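Local coordinates for uncharacterized protein (Bacteroides eggerthii, PDB 4FTD) that is of unknown function but joins a six-bladed beta-propeller to an immunoglobulin-like domain and may act in carbohydrate metabolism, at residues A[367-372]-A[397-402]. Sequence-based numbering, arbitrary orientation.
Sequences SIALEV and IYQFKL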
loop_
_atom_site.group_PDB
_atom_site.type_symbol
_atom_site.label_atom_id
_atom_site.label_comp_id
_atom_site.label_asym_id
_atom_site.label_seq_id
_atom_site.Cartn_x
_atom_site.Cartn_y
_atom_site.Cartn_z
ATOM N N SER A 367 11.648 9.609 8.635
ATOM C CA SER A 367 11.225 10.292 7.382
ATOM C C SER A 367 9.852 11.036 7.472
ATOM O O SER A 367 9.571 11.957 6.674
ATOM C CB SER A 367 11.195 9.273 6.221
ATOM O OG SER A 367 10.201 8.261 6.493
ATOM N N ILE A 368 9.013 10.646 8.438
ATOM C CA ILE A 368 7.628 11.139 8.575
ATOM C C ILE A 368 6.910 11.021 7.226
ATOM O O ILE A 368 6.540 12.034 6.586
ATOM C CB ILE A 368 7.510 12.548 9.220
ATOM C CG1 ILE A 368 8.302 12.615 10.534
ATOM C CG2 ILE A 368 6.027 12.892 9.521
ATOM C CD1 ILE A 368 8.337 14.011 11.150
ATOM N N ALA A 369 6.684 9.772 6.823
ATOM C CA ALA A 369 6.260 9.483 5.473
ATOM C C ALA A 369 5.434 8.223 5.323
ATOM O O ALA A 369 5.602 7.274 6.055
ATOM C CB ALA A 369 7.505 9.376 4.575
ATOM N N LEU A 370 4.566 8.220 4.313
ATOM C CA LEU A 370 3.941 6.989 3.846
ATOM C C LEU A 370 5.093 6.274 3.138
ATOM O O LEU A 370 5.761 6.885 2.304
ATOM C CB LEU A 370 2.808 7.299 2.864
ATOM C CG LEU A 370 1.981 6.201 2.198
ATOM C CD1 LEU A 370 0.677 6.782 1.633
ATOM C CD2 LEU A 370 2.774 5.519 1.119
ATOM N N GLU A 371 5.325 4.999 3.456
ATOM C CA GLU A 371 6.328 4.197 2.752
ATOM C C GLU A 371 5.740 2.860 2.350
ATOM O O GLU A 371 4.946 2.285 3.082
ATOM C CB GLU A 371 7.570 4.022 3.639
ATOM C CG GLU A 371 8.351 5.324 3.733
ATOM C CD GLU A 371 9.560 5.286 4.633
ATOM O OE1 GLU A 371 9.821 4.254 5.284
ATOM O OE2 GLU A 371 10.250 6.321 4.693
ATOM N N VAL A 372 6.116 2.400 1.161
ATOM C CA VAL A 372 5.710 1.119 0.636
ATOM C C VAL A 372 6.967 0.299 0.363
ATOM O O VAL A 372 7.912 0.784 -0.283
ATOM C CB VAL A 372 4.903 1.283 -0.664
ATOM C CG1 VAL A 372 4.414 -0.068 -1.144
ATOM C CG2 VAL A 372 3.740 2.231 -0.434
ATOM N N ILE A 397 9.885 1.097 -2.087
ATOM C CA ILE A 397 9.613 1.238 -3.515
ATOM C C ILE A 397 8.804 2.533 -3.778
ATOM O O ILE A 397 8.727 2.985 -4.892
ATOM C CB ILE A 397 8.901 -0.018 -4.061
ATOM C CG1 ILE A 397 8.867 -0.026 -5.586
ATOM C CG2 ILE A 397 7.494 -0.139 -3.515
ATOM C CD1 ILE A 397 8.346 -1.326 -6.157
ATOM N N TYR A 398 8.205 3.132 -2.749
ATOM C CA TYR A 398 7.492 4.416 -2.888
ATOM C C TYR A 398 7.495 5.134 -1.540
ATOM O O TYR A 398 7.368 4.486 -0.511
ATOM C CB TYR A 398 6.030 4.216 -3.354
ATOM C CG TYR A 398 5.269 5.520 -3.466
ATOM C CD1 TYR A 398 5.479 6.374 -4.546
ATOM C CD2 TYR A 398 4.387 5.933 -2.458
ATOM C CE1 TYR A 398 4.813 7.591 -4.640
ATOM C CE2 TYR A 398 3.725 7.154 -2.538
ATOM C CZ TYR A 398 3.930 7.971 -3.629
ATOM O OH TYR A 398 3.288 9.175 -3.695
ATOM N N GLN A 399 7.639 6.460 -1.562
ATOM C CA GLN A 399 7.628 7.279 -0.359
ATOM C C GLN A 399 6.900 8.575 -0.633
ATOM O O GLN A 399 7.088 9.175 -1.694
ATOM C CB GLN A 399 9.047 7.633 0.059
ATOM C CG GLN A 399 9.150 8.370 1.386
ATOM C CD GLN A 399 10.566 8.752 1.716
ATOM O OE1 GLN A 399 11.186 9.542 1.013
ATOM N NE2 GLN A 399 11.078 8.201 2.785
ATOM N N PHE A 400 6.048 8.983 0.303
ATOM C CA PHE A 400 5.423 10.291 0.252
ATOM C C PHE A 400 5.637 10.920 1.618
ATOM O O PHE A 400 5.098 10.457 2.603
ATOM C CB PHE A 400 3.939 10.263 -0.117
ATOM C CG PHE A 400 3.390 11.646 -0.357
ATOM C CD1 PHE A 400 2.959 12.428 0.707
ATOM C CD2 PHE A 400 3.380 12.190 -1.637
ATOM C CE1 PHE A 400 2.506 13.725 0.504
ATOM C CE2 PHE A 400 2.926 13.492 -1.850
ATOM C CZ PHE A 400 2.505 14.262 -0.771
ATOM N N LYS A 401 6.451 11.954 1.655
ATOM C CA LYS A 401 6.783 12.658 2.869
ATOM C C LYS A 401 5.654 13.600 3.262
ATOM O O LYS A 401 5.254 14.444 2.456
ATOM C CB LYS A 401 8.070 13.423 2.628
ATOM C CG LYS A 401 9.311 12.549 2.690
ATOM C CD LYS A 401 10.538 13.411 2.472
ATOM C CE LYS A 401 11.575 13.190 3.547
ATOM N NZ LYS A 401 11.172 13.648 4.925
ATOM N N LEU A 402 5.179 13.481 4.509
ATOM C CA LEU A 402 4.044 14.254 5.009
ATOM C C LEU A 402 4.475 15.603 5.602
ATOM O O LEU A 402 3.633 16.414 5.945
ATOM C CB LEU A 402 3.248 13.428 6.043
ATOM C CG LEU A 402 2.617 12.096 5.605
ATOM C CD1 LEU A 402 2.195 11.230 6.804
ATOM C CD2 LEU A 402 1.451 12.414 4.700
#
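Glu371 OE2 is gripped from two faces of its carboxylate: Gln399 NE2 donates to it at 2.8 Å from the anti side, and the hydroxyl of Ser367 from above the opposite face, with OG 2.6 Å from OE2. The Glu371 and Gln399 chains run extended side by side across a non-hydrogen-bonded pair, their CG atoms in contact, and their carboxylate and amide planes are 30° apart. Ser367 OG also bonds Thr357 on the next strand. Further along, Lys401 bends at its far end, bringing NZ within 2.9 Å of Ser367 O, in the carbonyl plane on a lone pair, while its CG packs against Ala369 CB. Strands 369-374 and 398-401 are antiparallel and form the outer edge of one blade of the propeller, with 398-401 outermost. A classic beta bulge ends the pairing, Ile397 N lying 2.7 Å from Val372 O and Tyr398 N binding the same oxygen weakly. On the other face of the sheet, Leu370 CD2 lies 3.9 Å from Tyr398 CD2, at the edge of the ring and in its plane. The same ring also meets Phe445, edge-to-face, on strand 439-446 of the adjoining sheet.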